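Carbohydrate deacetylase Agd3 (Neosartorya fumigata, PDB 6NWZ) is a zinc-binding, glycosylated carbohydrate deacetylase that probably removes N-acetyl groups from the exopolysaccharide galactosaminogalactan during fungal biofilm formation. Local coordinates at residues Ile30-Ser35 with Ala81-Asp86; Met257-Asp262 with Gly303-Gly308; Val585-Val590 with Gly659-Thr664; Gly485-Pro490 with Asn600-Tyr605. One frame throughout, in Å; residues are numbered along the deposited sequence.

Interaction 1: Ile30-Ser35 with Ala81-Asp86; sequences IAKDSS and AEVSYD
Lys32 lies along one face of the Tyr85 ring, and the two side chains run past each other in opposite directions. The aliphatic part supplies a CH-pi contact, with Lys32 CD 3.7 Å from the centroid of the Tyr85 ring. Farther out, Lys32 NZ stands over the same face, 3.9 Å from that centroid and 20° off the ring normal, which meets the geometry of a cation-pi pair. A bend at chi3 (-53°) turns the end of the side chain so that Lys32 NZ also donates to Ser84 O at 2.8 Å; it arrives tilted from the carbonyl plane, with a C=O...donor angle of 150°. The ammonium is thus held by a carbonyl and an aromatic face at once. At the other end of the ring, Tyr85 OH comes 3.2 Å from Lys32 CB, while its hydrogen-bond partner is Val56 O. The contact lies in the CBM87 region, where strand 22-31, paired in parallel with strands 51-55 and 76-80, gives way to helix 34-47; Asp33 occupies the N-cap and weakly accepts from Ser35 N. On the other segment, strand 84-86 pairs antiparallel with strand 93-95. Val83 packs against the end of strand 22-31: its CG1 meets Ala31 C at 3.5 Å and Ile30 CG2 at 3.7 Å, the Ile30 and Val83 side chains crossing at a slant. Lys32 CG rests against Val83 CA, 3.6 Å away.

Interaction 2: Met257-Asp262 with Gly303-Gly308; sequences MFLVTD and GHNGNG
The Phe258 ring receives His304 ND1 at its edge, near the ring plane, with ND1 3.3 Å from Phe258 CE2. The two rings meet rim to rim, planes 51° apart, neither covering the other's face. Trp374 and Trp413 also pack on Phe258, and His304 is fixed by His385, whose ring is nearly parallel to it and whose ND1 bonds to His304 NE2. This is the end of two neighbouring parallel strands, 252-257 and 300-304, in the deacetylase domain, consistent with the barrel-like fold of polysaccharide deacetylases. The parallel bridge pairs Met257 with His304: Met257 N donates to Gly303 O at 3.1 Å, and Asn305 N to Met257 O at 3.0 Å (N-H...O 162°). Side by side with the imidazole, Met257 puts CG 3.5 Å from His304 ND1. Leu259 crosses Asn305 at about a right angle, bringing CD1 to 3.3 Å from Asn305 OD1. Asn305 belongs to the second shell of a zinc site: its side chain packs on the ligands His388 and His392. Beyond it, where helix 306-313 begins, Gly308 CA makes a CA-H...O contact with Phe258 O at 3.3 Å.

Interaction 3: Val585-Val590 with Gly659-Thr664; sequences VDWPLV and GSDPLT
Pro588 presses its ring against the carboxylate of Asp661, the two side chains coming from opposite directions. Pro588 CD sits equally close to both oxygens, 3.3 Å from Asp661 OD1 and 3.3 Å from Asp661 OD2, while Pro588 CG is 3.5 Å from Asp661 OD2. The same carboxylate is gripped by two salt bridges, OD1 to Arg246 and OD2 to Arg247, which fix its rotation and should offset its charge in this buried setting. Segment 585-590 belongs to the loop between helices 569-584 and 594-607 in the deacetylase region, and segment 659-664 leads into strand 663-667, the middle strand of a three-stranded antiparallel sheet in the C-terminal region; the contact thus brings these two regions together. Ala156, in the CBM87 region, accepts from Trp587 NE1; the Trp587 ring also makes a cation-pi pair with Arg246. Within its own segment, Val585 CB lies 3.7 Å above the plane of the Trp587 ring, over its centre. A water links the backbones, donating to Asp586 O at 2.8 Å and accepting from Ser660 N at 3.0 Å. Ser660 OG also points at Asp586 OD1 as a donor, but the separation is too short to be trusted at this resolution, and the bond is doubtful in its details. A bound zinc ion lies about 4 Å from the nearest atom of the Asp586 side chain, without evidence that Asp586 coordinates it.

Interaction 4: Gly485-Pro490 with Asn600-Tyr605; sequences GMQVNP and NFLARY
Pro490 and Phe601 make the apolar part of the contact. Approaching from opposite directions, they touch where Pro490 CG reaches Phe601 CZ at 3.6 Å; Pro490 CD lies over one face of the ring, displaced toward the rim, 4.1 Å from the centroid of the Phe601 ring and 21° off its normal, a CH-pi geometry. Amide against hydrocarbon is the second kind. Asn489 OD1 comes 3.5 Å from Phe601 CB, these side chains sliding past each other in opposite directions. Gln487, with CG anti to the backbone N (chi1 -176°) and extended beyond, spans the gap to the helix: its NE2 is 3.7 Å from Phe601 CB and its OE1 3.7 Å from Leu602 CD1. No hydrogen bond joins the two segments themselves; the amides are positioned by bonds within the strand and just beyond the segments. Gln487 NE2 donates weakly to Asn489 OD1 at 2.8 Å, linking alternate residues of one strand. Gln487 NE2 also reaches Ser598 O, about one turn before Phe601 and Leu602 in helix 594-607, and Asn489 ND2 bonds to Cys455 O. In the deacetylase domain, that helix thus packs across strand 487-492, the short segment axes passing 10.1 Å apart at 106°. The strand is flanked in its sheet by the parallel strands 454-456 and 542-546 and pairs antiparallel with strand 474-475, whose Phe475 is touched by both Gln487 and Leu602.

Overall arrangement
Along the chain, interaction 1 closes before any other begins, and interaction 2 follows. Interactions 3 and 4 cross, their segments alternating in the order 485-490, 585-590, 600-605, 659-664. Interaction 1 lies in the CBM87 region and interaction 2 in the deacetylase region, on opposite sides of the chain's centre with their own centres 53 Å apart. Interactions 2 and 4 reach the same mixed sheet through different strands, their centres 27 Å apart. Interaction 3, its centre 34 Å from that of interaction 1 and 36 Å from that of interaction 2, brings together the deacetylase and C-terminal regions. Its nearest atoms are about 8 Å from interaction 4, and helix 594-607 links its loop to that strand-helix contact.

Interaction 1: Ile30-Ser35 with Ala81-Asp86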
loop_
_atom_site.group_PDB
_atom_site.type_symbol
_atom_site.label_atom_id
_atom_site.label_comp_id
_atom_site.label_asym_id
_atom_site.label_seq_id
_atom_site.Cartn_x
_atom_site.Cartn_y
_atom_site.Cartn_z
ATOM N N ILE A 30 -15.568 -0.992 19.040
ATOM C CA ILE A 30 -16.718 -1.770 19.492
ATOM C C ILE A 30 -17.506 -2.201 18.264
ATOM O O ILE A 30 -17.918 -1.360 17.456
ATOM C CB ILE A 30 -17.598 -0.964 20.459
ATOM C CG1 ILE A 30 -16.799 -0.576 21.709
ATOM C CG2 ILE A 30 -18.841 -1.753 20.833
ATOM C CD1 ILE A 30 -17.543 0.332 22.655
ATOM N N ALA A 31 -17.720 -3.508 18.124
ATOM C CA ALA A 31 -18.423 -4.051 16.971
ATOM C C ALA A 31 -19.096 -5.358 17.370
ATOM O O ALA A 31 -18.894 -5.872 18.472
ATOM C CB ALA A 31 -17.474 -4.256 15.784
ATOM N N LYS A 32 -19.908 -5.894 16.455
ATOM C CA LYS A 32 -20.648 -7.117 16.756
ATOM C C LYS A 32 -19.802 -8.364 16.526
ATOM O O LYS A 32 -19.880 -9.323 17.301
ATOM C CB LYS A 32 -21.927 -7.183 15.918
ATOM C CG LYS A 32 -22.788 -5.937 16.026
ATOM C CD LYS A 32 -24.254 -6.218 15.738
ATOM C CE LYS A 32 -24.446 -6.914 14.409
ATOM N NZ LYS A 32 -25.887 -7.178 14.156
ATOM N N ASP A 33 -18.995 -8.372 15.469
ATOM C CA ASP A 33 -18.159 -9.512 15.127
ATOM C C ASP A 33 -16.851 -8.995 14.546
ATOM O O ASP A 33 -16.662 -7.788 14.361
ATOM C CB ASP A 33 -18.870 -10.450 14.144
ATOM C CG ASP A 33 -19.487 -9.707 12.970
ATOM O OD1 ASP A 33 -20.568 -9.107 13.139
ATOM O OD2 ASP A 33 -18.880 -9.708 11.880
ATOM N N SER A 34 -15.945 -9.925 14.244
ATOM C CA SER A 34 -14.639 -9.541 13.721
ATOM C C SER A 34 -14.744 -8.889 12.347
ATOM O O SER A 34 -13.934 -8.014 12.015
ATOM C CB SER A 34 -13.725 -10.761 13.661
ATOM O OG SER A 34 -14.307 -11.774 12.861
ATOM N N SER A 35 -15.723 -9.294 11.535
ATOM C CA SER A 35 -15.898 -8.655 10.233
ATOM C C SER A 35 -16.267 -7.185 10.393
ATOM O O SER A 35 -15.709 -6.319 9.708
ATOM C CB SER A 35 -16.967 -9.389 9.424
ATOM O OG SER A 35 -16.818 -10.793 9.550
ATOM N N ALA A 81 -22.353 0.285 13.593
ATOM C CA ALA A 81 -23.762 -0.104 13.507
ATOM C C ALA A 81 -24.439 -0.145 14.875
ATOM O O ALA A 81 -25.401 -0.892 15.075
ATOM C CB ALA A 81 -23.922 -1.450 12.792
ATOM N N GLU A 82 -23.947 0.656 15.824
ATOM C CA GLU A 82 -24.492 0.730 17.180
ATOM C C GLU A 82 -24.578 -0.635 17.859
ATOM O O GLU A 82 -25.393 -0.814 18.771
ATOM C CB GLU A 82 -25.878 1.388 17.191
ATOM C CG GLU A 82 -25.880 2.875 16.927
ATOM C CD GLU A 82 -27.278 3.418 16.695
ATOM O OE1 GLU A 82 -27.901 3.055 15.675
ATOM O OE2 GLU A 82 -27.758 4.209 17.531
ATOM N N VAL A 83 -23.731 -1.586 17.450
ATOM C CA VAL A 83 -23.828 -3.004 17.805
ATOM C C VAL A 83 -25.285 -3.414 17.999
ATOM O O VAL A 83 -25.681 -3.901 19.066
ATOM C CB VAL A 83 -22.966 -3.353 19.037
ATOM C CG1 VAL A 83 -21.501 -3.253 18.674
ATOM C CG2 VAL A 83 -23.270 -2.467 20.243
ATOM N N SER A 84 -26.084 -3.237 16.951
ATOM C CA SER A 84 -27.527 -3.415 17.013
ATOM C C SER A 84 -27.942 -4.782 16.486
ATOM O O SER A 84 -27.448 -5.243 15.452
ATOM C CB SER A 84 -28.240 -2.323 16.216
ATOM O OG SER A 84 -29.634 -2.566 16.185
ATOM N N TYR A 85 -28.865 -5.418 17.200
ATOM C CA TYR A 85 -29.444 -6.691 16.799
ATOM C C TYR A 85 -30.962 -6.573 16.782
ATOM O O TYR A 85 -31.543 -5.687 17.412
ATOM C CB TYR A 85 -29.044 -7.827 17.744
ATOM C CG TYR A 85 -27.572 -8.155 17.786
ATOM C CD1 TYR A 85 -26.697 -7.433 18.590
ATOM C CD2 TYR A 85 -27.063 -9.217 17.053
ATOM C CE1 TYR A 85 -25.352 -7.749 18.644
ATOM C CE2 TYR A 85 -25.724 -9.541 17.100
ATOM C CZ TYR A 85 -24.872 -8.806 17.894
ATOM O OH TYR A 85 -23.537 -9.137 17.934
ATOM N N ASP A 86 -31.603 -7.489 16.058
ATOM C CA ASP A 86 -33.061 -7.585 16.043
ATOM C C ASP A 86 -33.457 -8.570 17.133
ATOM O O ASP A 86 -33.303 -9.785 16.978
ATOM C CB ASP A 86 -33.571 -8.020 14.673
ATOM C CG ASP A 86 -35.095 -8.117 14.611
ATOM O OD1 ASP A 86 -35.770 -7.755 15.599
ATOM O OD2 ASP A 86 -35.622 -8.559 13.566
#

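Interaction 2: Met257-Asp262 with Gly303-Gly308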
loop_
_atom_site.group_PDB
_atom_site.type_symbol
_atom_site.label_atom_id
_atom_site.label_comp_id
_atom_site.label_asym_id
_atom_site.label_seq_id
_atom_site.Cartn_x
_atom_site.Cartn_y
_atom_site.Cartn_z
ATOM N N MET A 257 14.044 -6.814 -17.989
ATOM C CA MET A 257 14.837 -5.884 -18.785
ATOM C C MET A 257 16.020 -6.600 -19.427
ATOM O O MET A 257 16.709 -7.399 -18.784
ATOM C CB MET A 257 15.332 -4.717 -17.936
ATOM C CG MET A 257 16.094 -3.652 -18.725
ATOM S SD MET A 257 15.133 -2.837 -20.029
ATOM C CE MET A 257 13.784 -2.149 -19.077
ATOM N N PHE A 258 16.241 -6.299 -20.708
ATOM C CA PHE A 258 17.212 -6.870 -21.637
ATOM C C PHE A 258 16.720 -8.183 -22.239
ATOM O O PHE A 258 17.377 -8.709 -23.135
ATOM C CB PHE A 258 18.609 -7.091 -21.021
ATOM C CG PHE A 258 19.356 -5.818 -20.740
ATOM C CD1 PHE A 258 20.180 -5.255 -21.702
ATOM C CD2 PHE A 258 19.236 -5.184 -19.514
ATOM C CE1 PHE A 258 20.867 -4.084 -21.446
ATOM C CE2 PHE A 258 19.921 -4.014 -19.254
ATOM C CZ PHE A 258 20.737 -3.463 -20.217
ATOM N N LEU A 259 15.591 -8.725 -21.794
ATOM C CA LEU A 259 15.049 -9.947 -22.367
ATOM C C LEU A 259 14.100 -9.633 -23.518
ATOM O O LEU A 259 13.629 -8.505 -23.685
ATOM C CB LEU A 259 14.305 -10.766 -21.308
ATOM C CG LEU A 259 15.095 -11.388 -20.156
ATOM C CD1 LEU A 259 14.183 -12.224 -19.268
ATOM C CD2 LEU A 259 16.247 -12.222 -20.686
ATOM N N VAL A 260 13.821 -10.662 -24.315
ATOM C CA VAL A 260 12.774 -10.641 -25.328
ATOM C C VAL A 260 11.606 -11.465 -24.806
ATOM O O VAL A 260 11.799 -12.594 -24.336
ATOM C CB VAL A 260 13.278 -11.194 -26.674
ATOM C CG1 VAL A 260 12.152 -11.228 -27.695
ATOM C CG2 VAL A 260 14.441 -10.369 -27.188
ATOM N N THR A 261 10.404 -10.905 -24.873
ATOM C CA THR A 261 9.210 -11.596 -24.408
ATOM C C THR A 261 8.270 -11.806 -25.584
ATOM O O THR A 261 8.187 -10.964 -26.484
ATOM C CB THR A 261 8.497 -10.819 -23.278
ATOM O OG1 THR A 261 7.988 -9.585 -23.783
ATOM C CG2 THR A 261 9.456 -10.532 -22.112
ATOM N N ASP A 262 7.583 -12.948 -25.587
ATOM C CA ASP A 262 6.621 -13.256 -26.635
ATOM C C ASP A 262 5.312 -12.524 -26.369
ATOM O O ASP A 262 4.727 -12.647 -25.288
ATOM C CB ASP A 262 6.378 -14.764 -26.720
ATOM C CG ASP A 262 7.651 -15.554 -26.991
ATOM O OD1 ASP A 262 8.235 -15.392 -28.083
ATOM O OD2 ASP A 262 8.068 -16.336 -26.111
ATOM N N GLY A 303 14.295 -4.381 -13.098
ATOM C CA GLY A 303 14.931 -5.645 -12.805
ATOM C C GLY A 303 15.562 -6.217 -14.058
ATOM O O GLY A 303 14.875 -6.461 -15.053
ATOM N N HIS A 304 16.878 -6.429 -14.004
ATOM C CA HIS A 304 17.673 -6.766 -15.176
ATOM C C HIS A 304 17.949 -8.263 -15.260
ATOM O O HIS A 304 18.091 -8.949 -14.247
ATOM C CB HIS A 304 19.011 -6.021 -15.157
ATOM C CG HIS A 304 18.879 -4.532 -15.122
ATOM N ND1 HIS A 304 18.552 -3.790 -16.235
ATOM C CD2 HIS A 304 19.040 -3.645 -14.111
ATOM C CE1 HIS A 304 18.514 -2.510 -15.912
ATOM N NE2 HIS A 304 18.806 -2.395 -14.629
ATOM N N ASN A 305 18.050 -8.759 -16.493
ATOM C CA ASN A 305 18.539 -10.105 -16.778
ATOM C C ASN A 305 19.786 -9.960 -17.643
ATOM O O ASN A 305 19.683 -9.699 -18.845
ATOM C CB ASN A 305 17.478 -10.941 -17.476
ATOM C CG ASN A 305 16.239 -11.115 -16.638
ATOM O OD1 ASN A 305 15.283 -10.352 -16.758
ATOM N ND2 ASN A 305 16.245 -12.125 -15.779
ATOM N N GLY A 306 20.959 -10.141 -17.032
ATOM C CA GLY A 306 22.205 -9.909 -17.744
ATOM C C GLY A 306 22.378 -10.769 -18.981
ATOM O O GLY A 306 22.977 -10.326 -19.965
ATOM N N ASN A 307 21.863 -12.002 -18.956
ATOM C CA ASN A 307 22.045 -12.891 -20.100
ATOM C C ASN A 307 21.358 -12.344 -21.346
ATOM O O ASN A 307 21.812 -12.602 -22.467
ATOM C CB ASN A 307 21.530 -14.292 -19.767
ATOM C CG ASN A 307 21.899 -15.321 -20.824
ATOM O OD1 ASN A 307 23.074 -15.635 -21.021
ATOM N ND2 ASN A 307 20.890 -15.867 -21.498
ATOM N N GLY A 308 20.274 -11.583 -21.173
ATOM C CA GLY A 308 19.653 -10.932 -22.312
ATOM C C GLY A 308 20.562 -9.916 -22.974
ATOM O O GLY A 308 20.424 -9.635 -24.170
#

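Interaction 3: Val585-Val590 with Gly659-Thr664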
loop_
_atom_site.group_PDB
_atom_site.type_symbol
_atom_site.label_atom_id
_atom_site.label_comp_id
_atom_site.label_asym_id
_atom_site.label_seq_id
_atom_site.Cartn_x
_atom_site.Cartn_y
_atom_site.Cartn_z
ATOM N N VAL A 585 -6.511 13.292 -2.469
ATOM C CA VAL A 585 -5.719 13.723 -1.325
ATOM C C VAL A 585 -4.588 14.626 -1.810
ATOM O O VAL A 585 -4.282 14.694 -3.001
ATOM C CB VAL A 585 -5.142 12.532 -0.537
ATOM C CG1 VAL A 585 -6.254 11.610 -0.065
ATOM C CG2 VAL A 585 -4.164 11.771 -1.400
ATOM N N ASP A 586 -3.957 15.322 -0.861
ATOM C CA ASP A 586 -2.778 16.126 -1.158
ATOM C C ASP A 586 -1.498 15.497 -0.614
ATOM O O ASP A 586 -0.465 16.169 -0.533
ATOM C CB ASP A 586 -2.933 17.551 -0.625
ATOM C CG ASP A 586 -3.116 17.601 0.878
ATOM O OD1 ASP A 586 -2.116 17.438 1.612
ATOM O OD2 ASP A 586 -4.264 17.796 1.325
ATOM N N TRP A 587 -1.541 14.220 -0.248
ATOM C CA TRP A 587 -0.377 13.562 0.316
ATOM C C TRP A 587 0.726 13.422 -0.732
ATOM O O TRP A 587 0.459 13.399 -1.937
ATOM C CB TRP A 587 -0.746 12.180 0.844
ATOM C CG TRP A 587 -1.944 12.146 1.742
ATOM C CD1 TRP A 587 -2.492 13.190 2.433
ATOM C CD2 TRP A 587 -2.747 11.001 2.040
ATOM N NE1 TRP A 587 -3.587 12.761 3.143
ATOM C CE2 TRP A 587 -3.764 11.419 2.918
ATOM C CE3 TRP A 587 -2.704 9.660 1.648
ATOM C CZ2 TRP A 587 -4.729 10.546 3.410
ATOM C CZ3 TRP A 587 -3.661 8.795 2.137
ATOM C CH2 TRP A 587 -4.659 9.240 3.009
ATOM N N PRO A 588 1.975 13.325 -0.293
ATOM C CA PRO A 588 3.059 13.014 -1.226
ATOM C C PRO A 588 3.000 11.564 -1.680
ATOM O O PRO A 588 2.431 10.691 -1.018
ATOM C CB PRO A 588 4.328 13.283 -0.405
ATOM C CG PRO A 588 3.879 14.128 0.749
ATOM C CD PRO A 588 2.478 13.690 1.039
ATOM N N LEU A 589 3.590 11.318 -2.847
ATOM C CA LEU A 589 3.888 9.974 -3.322
ATOM C C LEU A 589 5.402 9.824 -3.330
ATOM O O LEU A 589 6.098 10.571 -4.025
ATOM C CB LEU A 589 3.317 9.726 -4.718
ATOM C CG LEU A 589 1.798 9.621 -4.858
ATOM C CD1 LEU A 589 1.391 9.656 -6.321
ATOM C CD2 LEU A 589 1.293 8.351 -4.204
ATOM N N VAL A 590 5.911 8.875 -2.551
ATOM C CA VAL A 590 7.347 8.695 -2.390
ATOM C C VAL A 590 7.724 7.310 -2.889
ATOM O O VAL A 590 7.207 6.303 -2.390
ATOM C CB VAL A 590 7.783 8.889 -0.932
ATOM C CG1 VAL A 590 9.270 8.703 -0.822
ATOM C CG2 VAL A 590 7.383 10.272 -0.450
ATOM N N GLY A 659 5.998 17.687 2.020
ATOM C CA GLY A 659 4.808 18.345 1.502
ATOM C C GLY A 659 3.989 18.953 2.623
ATOM O O GLY A 659 4.507 19.666 3.490
ATOM N N SER A 660 2.688 18.660 2.613
ATOM C CA SER A 660 1.765 19.145 3.630
ATOM C C SER A 660 1.465 18.087 4.689
ATOM O O SER A 660 0.462 18.197 5.404
ATOM C CB SER A 660 0.471 19.636 2.975
ATOM O OG SER A 660 -0.131 18.619 2.194
ATOM N N ASP A 661 2.320 17.071 4.807
ATOM C CA ASP A 661 2.140 16.049 5.820
ATOM C C ASP A 661 2.295 16.643 7.214
ATOM O O ASP A 661 2.929 17.686 7.392
ATOM C CB ASP A 661 3.155 14.922 5.643
ATOM C CG ASP A 661 2.748 13.927 4.582
ATOM O OD1 ASP A 661 1.551 13.883 4.227
ATOM O OD2 ASP A 661 3.630 13.174 4.113
ATOM N N PRO A 662 1.713 16.002 8.220
ATOM C CA PRO A 662 2.060 16.335 9.603
ATOM C C PRO A 662 3.488 15.909 9.912
ATOM O O PRO A 662 4.127 15.163 9.166
ATOM C CB PRO A 662 1.042 15.548 10.431
ATOM C CG PRO A 662 0.569 14.460 9.521
ATOM C CD PRO A 662 0.601 15.040 8.143
ATOM N N LEU A 663 3.989 16.408 11.038
ATOM C CA LEU A 663 5.336 16.082 11.487
ATOM C C LEU A 663 5.360 14.679 12.082
ATOM O O LEU A 663 4.622 14.388 13.029
ATOM C CB LEU A 663 5.818 17.103 12.513
ATOM C CG LEU A 663 7.146 16.791 13.200
ATOM C CD1 LEU A 663 8.257 16.588 12.175
ATOM C CD2 LEU A 663 7.501 17.909 14.156
ATOM N N THR A 664 6.210 13.815 11.532
ATOM C CA THR A 664 6.436 12.475 12.064
ATOM C C THR A 664 7.796 12.453 12.749
ATOM O O THR A 664 8.810 12.798 12.133
ATOM C CB THR A 664 6.373 11.418 10.958
ATOM O OG1 THR A 664 5.129 11.525 10.253
ATOM C CG2 THR A 664 6.499 10.018 11.545
HETATM O O HOH W 1 2.003 17.321 0.006
HETATM O O HOH W 2 -2.201 16.663 4.826
#

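Interaction 4: Gly485-Pro490 with Asn600-Tyr605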
loop_
_atom_site.group_PDB
_atom_site.type_symbol
_atom_site.label_atom_id
_atom_site.label_comp_id
_atom_site.label_asym_id
_atom_site.label_seq_id
_atom_site.Cartn_x
_atom_site.Cartn_y
_atom_site.Cartn_z
ATOM N N GLY A 485 14.183 -17.829 6.885
ATOM C CA GLY A 485 14.819 -16.541 7.099
ATOM C C GLY A 485 14.679 -15.562 5.955
ATOM O O GLY A 485 14.913 -14.362 6.153
ATOM N N MET A 486 14.317 -16.021 4.761
ATOM C CA MET A 486 14.195 -15.114 3.628
ATOM C C MET A 486 12.928 -14.277 3.762
ATOM O O MET A 486 11.851 -14.806 4.052
ATOM C CB MET A 486 14.179 -15.893 2.314
ATOM C CG MET A 486 14.505 -15.047 1.089
ATOM S SD MET A 486 16.249 -14.594 0.976
ATOM C CE MET A 486 17.013 -16.209 0.871
ATOM N N GLN A 487 13.061 -12.969 3.550
ATOM C CA GLN A 487 11.946 -12.039 3.701
ATOM C C GLN A 487 11.266 -11.838 2.350
ATOM O O GLN A 487 11.892 -11.361 1.397
ATOM C CB GLN A 487 12.430 -10.705 4.270
ATOM C CG GLN A 487 11.314 -9.707 4.553
ATOM C CD GLN A 487 11.830 -8.363 5.038
ATOM O OE1 GLN A 487 12.903 -8.273 5.634
ATOM N NE2 GLN A 487 11.066 -7.309 4.776
ATOM N N VAL A 488 9.989 -12.197 2.274
ATOM C CA VAL A 488 9.196 -12.058 1.059
ATOM C C VAL A 488 8.292 -10.845 1.229
ATOM O O VAL A 488 7.327 -10.877 2.000
ATOM C CB VAL A 488 8.382 -13.324 0.764
ATOM C CG1 VAL A 488 7.546 -13.133 -0.495
ATOM C CG2 VAL A 488 9.304 -14.521 0.618
ATOM N N ASN A 489 8.603 -9.770 0.507
ATOM C CA ASN A 489 7.775 -8.574 0.570
ATOM C C ASN A 489 6.644 -8.664 -0.450
ATOM O O ASN A 489 6.849 -9.155 -1.564
ATOM C CB ASN A 489 8.607 -7.323 0.301
ATOM C CG ASN A 489 9.817 -7.219 1.210
ATOM O OD1 ASN A 489 9.701 -6.856 2.381
ATOM N ND2 ASN A 489 10.989 -7.534 0.670
ATOM N N PRO A 490 5.452 -8.196 -0.091
ATOM C CA PRO A 490 4.307 -8.310 -1.001
ATOM C C PRO A 490 4.448 -7.417 -2.226
ATOM O O PRO A 490 5.171 -6.417 -2.229
ATOM C CB PRO A 490 3.121 -7.875 -0.133
ATOM C CG PRO A 490 3.730 -7.016 0.933
ATOM C CD PRO A 490 5.080 -7.604 1.206
ATOM N N ASN A 600 11.785 -1.008 5.467
ATOM C CA ASN A 600 10.633 -0.466 6.184
ATOM C C ASN A 600 9.627 -1.557 6.534
ATOM O O ASN A 600 8.980 -1.495 7.586
ATOM C CB ASN A 600 9.961 0.633 5.361
ATOM C CG ASN A 600 10.888 1.796 5.075
ATOM O OD1 ASN A 600 12.002 1.860 5.595
ATOM N ND2 ASN A 600 10.425 2.730 4.250
ATOM N N PHE A 601 9.467 -2.557 5.663
ATOM C CA PHE A 601 8.604 -3.687 5.992
ATOM C C PHE A 601 9.134 -4.443 7.204
ATOM O O PHE A 601 8.355 -4.914 8.043
ATOM C CB PHE A 601 8.474 -4.625 4.793
ATOM C CG PHE A 601 7.240 -4.396 3.971
ATOM C CD1 PHE A 601 5.990 -4.724 4.469
ATOM C CD2 PHE A 601 7.331 -3.869 2.692
ATOM C CE1 PHE A 601 4.848 -4.520 3.708
ATOM C CE2 PHE A 601 6.196 -3.665 1.926
ATOM C CZ PHE A 601 4.953 -3.989 2.435
ATOM N N LEU A 602 10.458 -4.567 7.315
ATOM C CA LEU A 602 11.040 -5.227 8.478
ATOM C C LEU A 602 10.891 -4.371 9.730
ATOM O O LEU A 602 10.522 -4.879 10.796
ATOM C CB LEU A 602 12.510 -5.546 8.220
ATOM C CG LEU A 602 13.182 -6.430 9.267
ATOM C CD1 LEU A 602 12.587 -7.831 9.258
ATOM C CD2 LEU A 602 14.669 -6.480 9.011
ATOM N N ALA A 603 11.168 -3.070 9.619
ATOM C CA ALA A 603 11.048 -2.185 10.772
ATOM C C ALA A 603 9.605 -2.091 11.251
ATOM O O ALA A 603 9.347 -2.067 12.461
ATOM C CB ALA A 603 11.594 -0.801 10.428
ATOM N N ARG A 604 8.651 -2.027 10.319
ATOM C CA ARG A 604 7.243 -2.050 10.704
ATOM C C ARG A 604 6.918 -3.318 11.478
ATOM O O ARG A 604 6.262 -3.273 12.526
ATOM C CB ARG A 604 6.353 -1.940 9.468
ATOM C CG ARG A 604 4.888 -2.269 9.729
ATOM C CD ARG A 604 4.259 -1.249 10.662
ATOM N NE ARG A 604 3.058 -1.760 11.315
ATOM C CZ ARG A 604 1.820 -1.383 11.013
ATOM N NH1 ARG A 604 1.610 -0.484 10.063
ATOM N NH2 ARG A 604 0.791 -1.902 11.667
ATOM N N TYR A 605 7.385 -4.462 10.980
ATOM C CA TYR A 605 7.108 -5.726 11.651
ATOM C C TYR A 605 7.752 -5.771 13.031
ATOM O O TYR A 605 7.167 -6.309 13.978
ATOM C CB TYR A 605 7.591 -6.890 10.787
ATOM C CG TYR A 605 7.630 -8.213 11.512
ATOM C CD1 TYR A 605 6.486 -8.986 11.653
ATOM C CD2 TYR A 605 8.816 -8.691 12.059
ATOM C CE1 TYR A 605 6.520 -10.197 12.319
ATOM C CE2 TYR A 605 8.859 -9.900 12.727
ATOM C CZ TYR A 605 7.711 -10.648 12.853
ATOM O OH TYR A 605 7.756 -11.850 13.517
#